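Local coordinates for USG-1 protein homolog (Pseudomonas aeruginosa, PDB 2HJS) that probably binds NAD(P) and acts as a dimeric oxidoreductase on aldehyde or oxo groups, perhaps as an aspartate-semialdehyde dehydrogenase, at residues A[133-142]-A[311-322]; A[195-203]-A[235-243]. All blocks are in the same frame, centred on the assembly; numbering follows the deposited sequence.

In the fold
Contact 1 joins most of helix 133-145 to the end of strand 308-315 and the first turn of helix 317-336, its centre about 6 Å from the centre of the chain. Contact 2 lies about 17 Å away, centre to centre, where the loop carrying 195-203 runs along strand 233-239, an outermost strand of the same mixed sheet within this chain. Both of its segments fall in sequence between those of contact 1. The nearest atoms of the two contacts are about 5 Å apart and do not touch. One contact thus covers a face of the sheet while the other extends its edge, where the second subunit packs, Ala-201 of one subunit meeting Trp-312 of the other.

Contact 1 (A[133-142]-A[311-322]); sequences AVAAELCEVL and LWIVSDNVRKGA
Helix 133-142 lies over strand 311-315 with the axes 9.3 Å apart at 128°, while its first turn meets helix 317-322, the CA atoms of Ala-133 and Gly-321 being 3.9 Å apart. Toward the C-terminal part of the helix segment, over Leu-311 and Ile-313, the contact is apolar. Val-141 and Ile-313 reach toward each other tip to tip, and Ile-313 CD1 sits against Val-141 CB at 3.9 Å. Leu-311 CD1 touches both Val-141 CG1 at 3.8 Å and Leu-142 CD1.

Farther along, polar groups are buried. The chain of Glu-137 bends at chi2 (145°), which lays its carboxylate against Ser-315, CD to CB 3.4 Å, and brings OE2 to 3.3 Å from Gly-321 CA. Gly-321 has no side chain, and the helices come close enough for Ala-136 CB to rest on Gly-321 O at 3.5 Å. Ser-315 OG is hydrogen-bonded to Thr-294. The Glu-140 chain leaves with CG opposite the backbone N (chi1 166°) and runs extended to Lys-320, which arrives from the opposite direction. Lys-320 NZ meets the syn lone pair of Glu-140 OE2 at 2.8 Å in a buried salt bridge; the ammonium also bonds Asp-292 O and Thr-294 OG1, and Thr-294 OG1 in turn bonds Glu-140 OE1. Several partners therefore hold both charged ends.

Asp-316 is the N-cap of helix 317-336: its OD1 takes Arg-319 N from above the carboxylate plane, with a weaker bond from Val-318 N, while OD2 accepts from Gly-290 N. Its backbone O accepts from both Lys-320 N and Gly-321 N, which approach from opposite faces, as the chain makes a wider pi-type turn. The arrangement is that of an alpha/beta layer, a helix packed on the mixed sheet of the dimerisation domain beside the helix that follows its strand 308-315.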
ATOM      1  N   ALA A 133      12.976  -9.099  -6.666  1.00 49.14           N
ATOM      2  CA  ALA A 133      13.144  -8.635  -5.302  1.00 49.19           C
ATOM      3  C   ALA A 133      11.949  -8.938  -4.399  1.00 49.39           C
ATOM      4  O   ALA A 133      12.124  -9.420  -3.263  1.00 48.71           O
ATOM      5  CB  ALA A 133      13.454  -7.125  -5.272  1.00 48.55           C
ATOM      6  N   VAL A 134      10.737  -8.651  -4.880  1.00 48.84           N
ATOM      7  CA  VAL A 134       9.574  -8.819  -4.003  1.00 48.54           C
ATOM      8  C   VAL A 134       9.381 -10.286  -3.594  1.00 49.07           C
ATOM      9  O   VAL A 134       9.154 -10.570  -2.417  1.00 49.76           O
ATOM     10  CB  VAL A 134       8.275  -8.255  -4.630  1.00 48.37           C
ATOM     11  CG1 VAL A 134       7.043  -8.707  -3.821  1.00 47.32           C
ATOM     12  CG2 VAL A 134       8.348  -6.734  -4.669  1.00 46.57           C
ATOM     13  N   ALA A 135       9.465 -11.202  -4.559  1.00 48.31           N
ATOM     14  CA  ALA A 135       9.334 -12.615  -4.267  1.00 49.46           C
ATOM     15  C   ALA A 135      10.473 -13.083  -3.340  1.00 50.69           C
ATOM     16  O   ALA A 135      10.250 -13.910  -2.443  1.00 51.66           O
ATOM     17  CB  ALA A 135       9.357 -13.427  -5.549  1.00 49.04           C
ATOM     18  N   ALA A 136      11.673 -12.551  -3.552  1.00 49.74           N
ATOM     19  CA  ALA A 136      12.836 -12.948  -2.734  1.00 50.66           C
ATOM     20  C   ALA A 136      12.636 -12.550  -1.304  1.00 50.25           C
ATOM     21  O   ALA A 136      12.927 -13.328  -0.404  1.00 50.89           O
ATOM     22  CB  ALA A 136      14.147 -12.322  -3.280  1.00 49.13           C
ATOM     23  N   GLU A 137      12.122 -11.339  -1.096  1.00 50.81           N
ATOM     24  CA  GLU A 137      11.933 -10.792   0.258  1.00 50.86           C
ATOM     25  C   GLU A 137      10.749 -11.440   0.987  1.00 50.49           C
ATOM     26  O   GLU A 137      10.828 -11.739   2.172  1.00 50.62           O
ATOM     27  CB  GLU A 137      11.819  -9.262   0.213  1.00 50.97           C
ATOM     28  CG  GLU A 137      13.081  -8.626  -0.375  1.00 52.53           C
ATOM     29  CD  GLU A 137      12.818  -7.363  -1.215  1.00 57.77           C
ATOM     30  OE1 GLU A 137      11.628  -6.991  -1.444  1.00 54.34           O
ATOM     31  OE2 GLU A 137      13.827  -6.749  -1.649  1.00 58.21           O
ATOM     32  N   LEU A 138       9.651 -11.666   0.275  1.00 49.91           N
ATOM     33  CA  LEU A 138       8.553 -12.437   0.829  1.00 49.13           C
ATOM     34  C   LEU A 138       9.060 -13.814   1.306  1.00 49.71           C
ATOM     35  O   LEU A 138       8.838 -14.195   2.462  1.00 49.03           O
ATOM     36  CB  LEU A 138       7.454 -12.643  -0.210  1.00 48.33           C
ATOM     37  CG  LEU A 138       6.183 -13.348   0.290  1.00 49.56           C
ATOM     38  CD1 LEU A 138       5.529 -12.583   1.442  1.00 44.81           C
ATOM     39  CD2 LEU A 138       5.169 -13.563  -0.855  1.00 48.42           C
ATOM     40  N   CYS A 139       9.729 -14.545   0.410  1.00 48.73           N
ATOM     41  CA  CYS A 139      10.073 -15.953   0.678  1.00 49.40           C
ATOM     42  C   CYS A 139      11.121 -16.088   1.749  1.00 48.71           C
ATOM     43  O   CYS A 139      11.089 -17.039   2.526  1.00 49.07           O
ATOM     44  CB  CYS A 139      10.517 -16.686  -0.600  1.00 48.69           C
ATOM     45  SG  CYS A 139       9.137 -16.949  -1.735  1.00 55.48           S
ATOM     46  N   GLU A 140      12.033 -15.130   1.796  1.00 47.88           N
ATOM     47  CA  GLU A 140      13.053 -15.131   2.813  1.00 49.19           C
ATOM     48  C   GLU A 140      12.439 -15.063   4.207  1.00 48.66           C
ATOM     49  O   GLU A 140      12.956 -15.665   5.136  1.00 48.70           O
ATOM     50  CB  GLU A 140      14.008 -13.943   2.612  1.00 48.84           C
ATOM     51  CG  GLU A 140      14.902 -13.662   3.804  1.00 50.28           C
ATOM     52  CD  GLU A 140      15.756 -12.417   3.605  1.00 51.26           C
ATOM     53  OE1 GLU A 140      15.337 -11.538   2.807  1.00 52.15           O
ATOM     54  OE2 GLU A 140      16.842 -12.318   4.244  1.00 49.49           O
ATOM     55  N   VAL A 141      11.350 -14.309   4.344  1.00 48.81           N
ATOM     56  CA  VAL A 141      10.693 -14.127   5.627  1.00 48.86           C
ATOM     57  C   VAL A 141       9.765 -15.306   5.935  1.00 49.69           C
ATOM     58  O   VAL A 141       9.724 -15.779   7.060  1.00 50.18           O
ATOM     59  CB  VAL A 141       9.909 -12.787   5.653  1.00 48.91           C
ATOM     60  CG1 VAL A 141       8.997 -12.696   6.903  1.00 47.38           C
ATOM     61  CG2 VAL A 141      10.898 -11.617   5.583  1.00 47.71           C
ATOM     62  N   LEU A 142       9.044 -15.785   4.931  1.00 49.75           N
ATOM     63  CA  LEU A 142       8.106 -16.898   5.116  1.00 51.34           C
ATOM     64  C   LEU A 142       8.753 -18.259   5.354  1.00 51.63           C
ATOM     65  O   LEU A 142       8.242 -19.050   6.151  1.00 51.95           O
ATOM     66  CB  LEU A 142       7.216 -17.029   3.897  1.00 51.20           C
ATOM     67  CG  LEU A 142       5.843 -16.387   3.965  1.00 56.11           C
ATOM     68  CD1 LEU A 142       5.828 -15.064   4.716  1.00 57.77           C
ATOM     69  CD2 LEU A 142       5.364 -16.224   2.532  1.00 59.34           C
ATOM     70  N   LEU A 311       2.334  -9.358   8.830  1.00 48.67           N
ATOM     71  CA  LEU A 311       3.740  -8.982   8.869  1.00 50.13           C
ATOM     72  C   LEU A 311       3.890  -7.751   7.983  1.00 49.43           C
ATOM     73  O   LEU A 311       3.193  -7.628   6.994  1.00 48.76           O
ATOM     74  CB  LEU A 311       4.635 -10.079   8.246  1.00 50.18           C
ATOM     75  CG  LEU A 311       4.495 -11.547   8.644  1.00 52.76           C
ATOM     76  CD1 LEU A 311       5.289 -12.345   7.641  1.00 55.76           C
ATOM     77  CD2 LEU A 311       5.087 -11.757  10.020  1.00 54.35           C
ATOM     78  N   TRP A 312       4.852  -6.892   8.315  1.00 48.91           N
ATOM     79  CA  TRP A 312       5.250  -5.783   7.454  1.00 48.29           C
ATOM     80  C   TRP A 312       6.727  -5.971   7.174  1.00 48.09           C
ATOM     81  O   TRP A 312       7.502  -6.188   8.083  1.00 47.92           O
ATOM     82  CB  TRP A 312       4.972  -4.462   8.160  1.00 47.38           C
ATOM     83  CG  TRP A 312       5.671  -3.220   7.611  1.00 47.83           C
ATOM     84  CD1 TRP A 312       6.850  -2.660   8.078  1.00 46.55           C
ATOM     85  CD2 TRP A 312       5.215  -2.359   6.548  1.00 45.58           C
ATOM     86  NE1 TRP A 312       7.136  -1.519   7.358  1.00 45.85           N
ATOM     87  CE2 TRP A 312       6.160  -1.316   6.417  1.00 45.50           C
ATOM     88  CE3 TRP A 312       4.107  -2.379   5.685  1.00 47.05           C
ATOM     89  CZ2 TRP A 312       6.010  -0.275   5.486  1.00 45.76           C
ATOM     90  CZ3 TRP A 312       3.968  -1.351   4.746  1.00 46.20           C
ATOM     91  CH2 TRP A 312       4.918  -0.307   4.668  1.00 46.06           C
ATOM     92  N   ILE A 313       7.102  -5.949   5.899  1.00 48.37           N
ATOM     93  CA  ILE A 313       8.460  -6.285   5.487  1.00 47.96           C
ATOM     94  C   ILE A 313       9.032  -5.118   4.683  1.00 48.30           C
ATOM     95  O   ILE A 313       8.366  -4.590   3.794  1.00 47.38           O
ATOM     96  CB  ILE A 313       8.469  -7.563   4.602  1.00 48.03           C
ATOM     97  CG1 ILE A 313       7.778  -8.735   5.319  1.00 48.23           C
ATOM     98  CG2 ILE A 313       9.918  -7.903   4.166  1.00 47.54           C
ATOM     99  CD1 ILE A 313       7.533  -9.954   4.414  1.00 46.73           C
ATOM    100  N   VAL A 314      10.241  -4.677   5.013  1.00 48.17           N
ATOM    101  CA  VAL A 314      10.891  -3.689   4.155  1.00 48.42           C
ATOM    102  C   VAL A 314      12.287  -4.152   3.830  1.00 48.14           C
ATOM    103  O   VAL A 314      12.992  -4.701   4.680  1.00 48.43           O
ATOM    104  CB  VAL A 314      10.864  -2.203   4.707  1.00 48.87           C
ATOM    105  CG1 VAL A 314       9.378  -1.641   4.824  1.00 48.18           C
ATOM    106  CG2 VAL A 314      11.631  -2.039   5.997  1.00 48.50           C
ATOM    107  N   SER A 315      12.674  -3.949   2.583  1.00 48.67           N
ATOM    108  CA  SER A 315      13.976  -4.409   2.105  1.00 49.72           C
ATOM    109  C   SER A 315      14.440  -3.545   0.948  1.00 49.89           C
ATOM    110  O   SER A 315      13.613  -2.964   0.211  1.00 50.56           O
ATOM    111  CB  SER A 315      13.854  -5.849   1.606  1.00 49.10           C
ATOM    112  OG  SER A 315      15.133  -6.491   1.627  1.00 51.71           O
ATOM    113  N   ASP A 316      15.752  -3.478   0.790  1.00 49.20           N
ATOM    114  CA  ASP A 316      16.386  -2.819  -0.341  1.00 49.01           C
ATOM    115  C   ASP A 316      16.267  -3.737  -1.574  1.00 48.64           C
ATOM    116  O   ASP A 316      16.982  -4.742  -1.698  1.00 47.79           O
ATOM    117  CB  ASP A 316      17.854  -2.497   0.003  1.00 48.94           C
ATOM    118  CG  ASP A 316      18.555  -1.691  -1.076  1.00 50.04           C
ATOM    119  OD1 ASP A 316      18.146  -1.785  -2.267  1.00 50.25           O
ATOM    120  OD2 ASP A 316      19.532  -0.975  -0.730  1.00 49.46           O
ATOM    121  N   ASN A 317      15.333  -3.398  -2.469  1.00 48.08           N
ATOM    122  CA  ASN A 317      15.082  -4.193  -3.668  1.00 47.96           C
ATOM    123  C   ASN A 317      16.310  -4.341  -4.566  1.00 47.80           C
ATOM    124  O   ASN A 317      16.503  -5.373  -5.187  1.00 48.30           O
ATOM    125  CB  ASN A 317      13.904  -3.603  -4.460  1.00 48.24           C
ATOM    126  CG  ASN A 317      14.119  -2.148  -4.831  1.00 48.98           C
ATOM    127  OD1 ASN A 317      14.413  -1.300  -3.976  1.00 49.08           O
ATOM    128  ND2 ASN A 317      14.002  -1.856  -6.122  1.00 48.63           N
ATOM    129  N   VAL A 318      17.160  -3.325  -4.612  1.00 47.74           N
ATOM    130  CA  VAL A 318      18.347  -3.389  -5.456  1.00 47.28           C
ATOM    131  C   VAL A 318      19.497  -4.210  -4.841  1.00 47.96           C
ATOM    132  O   VAL A 318      19.939  -5.212  -5.418  1.00 47.55           O
ATOM    133  CB  VAL A 318      18.807  -1.981  -5.863  1.00 47.18           C
ATOM    134  CG1 VAL A 318      20.160  -2.036  -6.608  1.00 45.87           C
ATOM    135  CG2 VAL A 318      17.722  -1.322  -6.744  1.00 45.18           C
ATOM    136  N   ARG A 319      19.963  -3.772  -3.674  1.00 48.44           N
ATOM    137  CA  ARG A 319      21.099  -4.378  -2.991  1.00 48.30           C
ATOM    138  C   ARG A 319      20.754  -5.762  -2.430  1.00 48.70           C
ATOM    139  O   ARG A 319      21.536  -6.695  -2.596  1.00 48.63           O
ATOM    140  CB  ARG A 319      21.562  -3.473  -1.855  1.00 47.93           C
ATOM    141  CG  ARG A 319      22.790  -4.014  -1.103  1.00 48.10           C
ATOM    142  CD  ARG A 319      23.029  -3.237   0.185  1.00 49.98           C
ATOM    143  NE  ARG A 319      24.100  -3.835   0.986  1.00 48.70           N
ATOM    144  CZ  ARG A 319      25.409  -3.623   0.803  1.00 50.46           C
ATOM    145  NH1 ARG A 319      25.831  -2.811  -0.156  1.00 49.35           N
ATOM    146  NH2 ARG A 319      26.302  -4.232   1.585  1.00 45.74           N
ATOM    147  N   LYS A 320      19.600  -5.874  -1.752  1.00 47.98           N
ATOM    148  CA  LYS A 320      19.244  -7.092  -1.031  1.00 47.75           C
ATOM    149  C   LYS A 320      18.383  -8.074  -1.853  1.00 47.85           C
ATOM    150  O   LYS A 320      18.835  -9.161  -2.163  1.00 48.35           O
ATOM    151  CB  LYS A 320      18.567  -6.776   0.316  1.00 47.19           C
ATOM    152  CG  LYS A 320      17.965  -8.023   1.019  1.00 46.58           C
ATOM    153  CD  LYS A 320      19.084  -9.086   1.316  1.00 45.82           C
ATOM    154  CE  LYS A 320      18.579 -10.263   2.149  1.00 46.53           C
ATOM    155  NZ  LYS A 320      18.253  -9.937   3.571  1.00 46.02           N
ATOM    156  N   GLY A 321      17.155  -7.694  -2.203  1.00 47.12           N
ATOM    157  CA  GLY A 321      16.237  -8.614  -2.874  1.00 47.21           C
ATOM    158  C   GLY A 321      16.842  -9.200  -4.134  1.00 48.06           C
ATOM    159  O   GLY A 321      16.854 -10.419  -4.305  1.00 48.83           O
ATOM    160  N   ALA A 322      17.399  -8.344  -4.989  1.00 47.48           N
ATOM    161  CA  ALA A 322      18.023  -8.804  -6.227  1.00 47.09           C
ATOM    162  C   ALA A 322      19.496  -9.210  -6.031  1.00 47.74           C
ATOM    163  O   ALA A 322      19.819 -10.415  -6.066  1.00 48.44           O
ATOM    164  CB  ALA A 322      17.894  -7.751  -7.306  1.00 46.36           C
TER

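Contact 2 (A[195-203]-A[235-243])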
ATOM      1  N   ILE A 195       2.854  10.491 -11.345  1.00 51.76           N
ATOM      2  CA  ILE A 195       3.296   9.548 -10.317  1.00 51.16           C
ATOM      3  C   ILE A 195       3.659  10.240  -8.995  1.00 50.00           C
ATOM      4  O   ILE A 195       3.535   9.636  -7.927  1.00 50.41           O
ATOM      5  CB  ILE A 195       4.441   8.637 -10.812  1.00 51.56           C
ATOM      6  CG1 ILE A 195       5.736   9.423 -11.057  1.00 51.33           C
ATOM      7  CG2 ILE A 195       4.001   7.893 -12.112  1.00 52.88           C
ATOM      8  CD1 ILE A 195       6.920   8.518 -11.407  1.00 52.00           C
ATOM      9  N   ALA A 196       4.100  11.494  -9.079  1.00 48.57           N
ATOM     10  CA  ALA A 196       4.420  12.293  -7.911  1.00 47.78           C
ATOM     11  C   ALA A 196       3.209  12.350  -6.962  1.00 47.21           C
ATOM     12  O   ALA A 196       2.072  12.553  -7.404  1.00 46.87           O
ATOM     13  CB  ALA A 196       4.851  13.710  -8.339  1.00 46.75           C
ATOM     14  N   PHE A 197       3.461  12.148  -5.667  1.00 46.47           N
ATOM     15  CA  PHE A 197       2.400  12.180  -4.651  1.00 45.74           C
ATOM     16  C   PHE A 197       1.152  11.340  -5.043  1.00 45.48           C
ATOM     17  O   PHE A 197       0.029  11.697  -4.716  1.00 44.93           O
ATOM     18  CB  PHE A 197       2.005  13.635  -4.345  1.00 46.27           C
ATOM     19  CG  PHE A 197       3.167  14.536  -4.017  1.00 46.62           C
ATOM     20  CD1 PHE A 197       3.899  14.357  -2.843  1.00 46.29           C
ATOM     21  CD2 PHE A 197       3.502  15.583  -4.867  1.00 47.90           C
ATOM     22  CE1 PHE A 197       4.962  15.210  -2.521  1.00 47.50           C
ATOM     23  CE2 PHE A 197       4.567  16.450  -4.563  1.00 47.41           C
ATOM     24  CZ  PHE A 197       5.299  16.256  -3.386  1.00 47.09           C
ATOM     25  N   ASN A 198       1.350  10.240  -5.777  1.00 45.54           N
ATOM     26  CA  ASN A 198       0.217   9.447  -6.271  1.00 45.16           C
ATOM     27  C   ASN A 198       0.467   7.976  -6.013  1.00 44.98           C
ATOM     28  O   ASN A 198       1.607   7.576  -5.874  1.00 45.10           O
ATOM     29  CB  ASN A 198       0.011   9.680  -7.772  1.00 45.68           C
ATOM     30  CG  ASN A 198      -1.445   9.528  -8.191  1.00 45.69           C
ATOM     31  OD1 ASN A 198      -2.318   9.377  -7.348  1.00 46.73           O
ATOM     32  ND2 ASN A 198      -1.713   9.607  -9.492  1.00 44.26           N
ATOM     33  N   LEU A 199      -0.589   7.172  -5.919  1.00 45.43           N
ATOM     34  CA  LEU A 199      -0.427   5.711  -5.812  1.00 45.41           C
ATOM     35  C   LEU A 199      -1.042   5.078  -7.045  1.00 44.90           C
ATOM     36  O   LEU A 199      -2.226   5.314  -7.332  1.00 44.02           O
ATOM     37  CB  LEU A 199      -1.071   5.158  -4.523  1.00 45.71           C
ATOM     38  CG  LEU A 199      -0.314   5.488  -3.224  1.00 46.86           C
ATOM     39  CD1 LEU A 199      -1.262   5.439  -2.041  1.00 47.16           C
ATOM     40  CD2 LEU A 199       0.889   4.593  -2.974  1.00 46.37           C
ATOM     41  N   LEU A 200      -0.248   4.333  -7.812  1.00 44.06           N
ATOM     42  CA  LEU A 200      -0.799   3.675  -8.998  1.00 44.87           C
ATOM     43  C   LEU A 200      -1.310   2.296  -8.613  1.00 45.81           C
ATOM     44  O   LEU A 200      -0.659   1.583  -7.860  1.00 45.69           O
ATOM     45  CB  LEU A 200       0.228   3.577 -10.133  1.00 44.60           C
ATOM     46  CG  LEU A 200       1.066   4.823 -10.456  1.00 44.31           C
ATOM     47  CD1 LEU A 200       1.908   4.549 -11.716  1.00 42.00           C
ATOM     48  CD2 LEU A 200       0.177   6.059 -10.631  1.00 42.86           C
ATOM     49  N   ALA A 201      -2.469   1.916  -9.145  1.00 46.27           N
ATOM     50  CA  ALA A 201      -3.094   0.643  -8.771  1.00 46.97           C
ATOM     51  C   ALA A 201      -2.317  -0.594  -9.213  1.00 47.68           C
ATOM     52  O   ALA A 201      -2.487  -1.667  -8.635  1.00 48.58           O
ATOM     53  CB  ALA A 201      -4.536   0.591  -9.322  1.00 46.51           C
ATOM     54  N   GLN A 202      -1.500  -0.447 -10.257  1.00 48.13           N
ATOM     55  CA  GLN A 202      -0.780  -1.550 -10.870  1.00 48.89           C
ATOM     56  C   GLN A 202       0.563  -1.041 -11.356  1.00 49.50           C
ATOM     57  O   GLN A 202       0.735   0.174 -11.566  1.00 49.14           O
ATOM     58  CB  GLN A 202      -1.558  -2.131 -12.075  1.00 48.70           C
ATOM     59  CG  GLN A 202      -1.683  -1.193 -13.247  1.00 47.23           C
ATOM     60  CD  GLN A 202      -2.943  -1.452 -14.069  1.00 48.25           C
ATOM     61  OE1 GLN A 202      -4.001  -1.783 -13.528  1.00 49.36           O
ATOM     62  NE2 GLN A 202      -2.827  -1.328 -15.376  1.00 45.23           N
ATOM     63  N   VAL A 203       1.501  -1.971 -11.549  1.00 49.90           N
ATOM     64  CA  VAL A 203       2.810  -1.654 -12.149  1.00 50.59           C
ATOM     65  C   VAL A 203       2.843  -2.207 -13.608  1.00 51.18           C
ATOM     66  O   VAL A 203       2.975  -3.403 -13.827  1.00 52.91           O
ATOM     67  CB  VAL A 203       3.948  -2.222 -11.271  1.00 50.75           C
ATOM     68  CG1 VAL A 203       5.323  -2.009 -11.903  1.00 52.34           C
ATOM     69  CG2 VAL A 203       3.900  -1.623  -9.860  1.00 50.31           C
ATOM     70  N   VAL A 235      -1.702 -11.593  -4.867  1.00 51.71           N
ATOM     71  CA  VAL A 235      -0.674 -10.541  -4.993  1.00 51.42           C
ATOM     72  C   VAL A 235      -1.224  -9.304  -5.660  1.00 51.08           C
ATOM     73  O   VAL A 235      -1.741  -9.402  -6.759  1.00 51.47           O
ATOM     74  CB  VAL A 235       0.468 -10.893  -5.976  1.00 51.81           C
ATOM     75  CG1 VAL A 235       1.704 -10.012  -5.694  1.00 50.69           C
ATOM     76  CG2 VAL A 235       0.808 -12.309  -5.951  1.00 54.05           C
ATOM     77  N   THR A 236      -1.028  -8.150  -5.026  1.00 50.40           N
ATOM     78  CA  THR A 236      -1.253  -6.862  -5.628  1.00 50.17           C
ATOM     79  C   THR A 236       0.042  -6.063  -5.527  1.00 50.54           C
ATOM     80  O   THR A 236       0.596  -5.900  -4.433  1.00 50.11           O
ATOM     81  CB  THR A 236      -2.379  -6.111  -4.898  1.00 50.32           C
ATOM     82  OG1 THR A 236      -3.534  -6.959  -4.857  1.00 51.68           O
ATOM     83  CG2 THR A 236      -2.735  -4.815  -5.622  1.00 49.49           C
ATOM     84  N   CYS A 237       0.531  -5.576  -6.663  1.00 50.28           N
ATOM     85  CA  CYS A 237       1.662  -4.647  -6.645  1.00 51.32           C
ATOM     86  C   CYS A 237       1.218  -3.248  -7.016  1.00 51.57           C
ATOM     87  O   CYS A 237       0.698  -3.006  -8.110  1.00 51.93           O
ATOM     88  CB  CYS A 237       2.796  -5.106  -7.563  1.00 50.90           C
ATOM     89  SG  CYS A 237       3.519  -6.643  -6.991  1.00 52.70           S
ATOM     90  N   ILE A 238       1.468  -2.330  -6.099  1.00 51.22           N
ATOM     91  CA  ILE A 238       1.083  -0.941  -6.233  1.00 51.85           C
ATOM     92  C   ILE A 238       2.363  -0.148  -6.448  1.00 51.04           C
ATOM     93  O   ILE A 238       3.421  -0.518  -5.934  1.00 49.71           O
ATOM     94  CB  ILE A 238       0.387  -0.498  -4.922  1.00 52.59           C
ATOM     95  CG1 ILE A 238      -1.000  -1.109  -4.859  1.00 52.94           C
ATOM     96  CG2 ILE A 238       0.299   1.022  -4.764  1.00 54.15           C
ATOM     97  CD1 ILE A 238      -1.454  -1.174  -3.395  1.00 58.98           C
ATOM     98  N   GLN A 239       2.272   0.929  -7.219  1.00 50.38           N
ATOM     99  CA  GLN A 239       3.417   1.810  -7.416  1.00 50.70           C
ATOM    100  C   GLN A 239       3.325   3.010  -6.460  1.00 50.27           C
ATOM    101  O   GLN A 239       2.386   3.803  -6.561  1.00 49.02           O
ATOM    102  CB  GLN A 239       3.414   2.334  -8.846  1.00 51.25           C
ATOM    103  CG  GLN A 239       4.613   3.183  -9.160  1.00 55.51           C
ATOM    104  CD  GLN A 239       5.733   2.337  -9.610  1.00 63.39           C
ATOM    105  OE1 GLN A 239       5.716   1.822 -10.734  1.00 67.87           O
ATOM    106  NE2 GLN A 239       6.718   2.134  -8.731  1.00 67.00           N
ATOM    107  N   ALA A 240       4.288   3.146  -5.546  1.00 49.76           N
ATOM    108  CA  ALA A 240       4.255   4.243  -4.562  1.00 50.18           C
ATOM    109  C   ALA A 240       5.201   5.359  -4.976  1.00 50.00           C
ATOM    110  O   ALA A 240       6.206   5.100  -5.658  1.00 49.60           O
ATOM    111  CB  ALA A 240       4.631   3.721  -3.160  1.00 50.28           C
ATOM    112  N   PRO A 241       4.895   6.615  -4.576  1.00 49.75           N
ATOM    113  CA  PRO A 241       5.860   7.661  -4.935  1.00 49.04           C
ATOM    114  C   PRO A 241       7.052   7.655  -3.950  1.00 49.50           C
ATOM    115  O   PRO A 241       7.217   8.576  -3.137  1.00 48.93           O
ATOM    116  CB  PRO A 241       5.031   8.940  -4.835  1.00 49.18           C
ATOM    117  CG  PRO A 241       3.986   8.617  -3.745  1.00 48.46           C
ATOM    118  CD  PRO A 241       3.743   7.142  -3.814  1.00 49.03           C
ATOM    119  N   VAL A 242       7.838   6.578  -3.993  1.00 49.76           N
ATOM    120  CA  VAL A 242       9.032   6.470  -3.147  1.00 49.46           C
ATOM    121  C   VAL A 242      10.187   6.076  -4.042  1.00 49.52           C
ATOM    122  O   VAL A 242       9.970   5.441  -5.070  1.00 50.18           O
ATOM    123  CB  VAL A 242       8.835   5.567  -1.843  1.00 49.49           C
ATOM    124  CG1 VAL A 242       7.366   5.484  -1.393  1.00 48.50           C
ATOM    125  CG2 VAL A 242       9.439   4.251  -1.935  1.00 47.84           C
ATOM    126  N   PHE A 243      11.405   6.486  -3.705  1.00 49.27           N
ATOM    127  CA  PHE A 243      12.541   6.228  -4.620  1.00 48.79           C
ATOM    128  C   PHE A 243      13.059   4.792  -4.598  1.00 48.59           C
ATOM    129  O   PHE A 243      13.157   4.162  -5.645  1.00 48.15           O
ATOM    130  CB  PHE A 243      13.684   7.209  -4.378  1.00 48.78           C
ATOM    131  CG  PHE A 243      13.368   8.612  -4.814  1.00 48.36           C
ATOM    132  CD1 PHE A 243      13.141   9.596  -3.874  1.00 46.78           C
ATOM    133  CD2 PHE A 243      13.278   8.936  -6.171  1.00 47.27           C
ATOM    134  CE1 PHE A 243      12.840  10.915  -4.258  1.00 47.84           C
ATOM    135  CE2 PHE A 243      12.967  10.250  -6.571  1.00 48.16           C
ATOM    136  CZ  PHE A 243      12.750  11.238  -5.612  1.00 47.47           C
TER
HETATM  137  O   HOH W   1       0.883  -4.469 -10.436  1.00 32.92           O
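Leu-200 and Gln-239 form a single antiparallel bridge, a hydrogen-bonded pair that adds the loop 195-203 to the edge of the dimerisation-domain sheet. Leu-200 N gives to Gln-239 O at 3.0 Å, and Gln-239 N returns a bond to Leu-200 O at 3.1 Å. The two are nearly equal, one in each direction, so that both backbone N-H and C=O groups of the pair are satisfied. Gln-239 O also receives a CA-H...O contact from Leu-199.

Past this pair, direct pairing gives way to water, which accepts from Val-203 N and donates to Cys-237 O, 2.8 Å in each case. Ala-201 O is taken by Arg-298 of the second subunit. Asn-198 ND2 bonds Gln-194 O and Thr-283 of the second subunit, and Asn-198 OD1 accepts from Val-285 N of that subunit, so this amide is held at the dimer interface.

The side chains of Leu-200 and Gln-239 lie side by side, CB to CB 3.7 Å. With CG opposite its backbone N (chi1 -176°) and a bend at chi2, the Gln-239 side chain crosses that of Val-203 at about a right angle, OE1 lying 4.0 Å from both CG1 and CG2 of Val-203; its NE2 gives weak bonds to Leu-160 O and Ser-161 O. Leu-199 CD2 packs on Ala-240 CB. Pro-241 centres an inverse gamma turn, and its CD rests 3.0 Å from Asn-198 O.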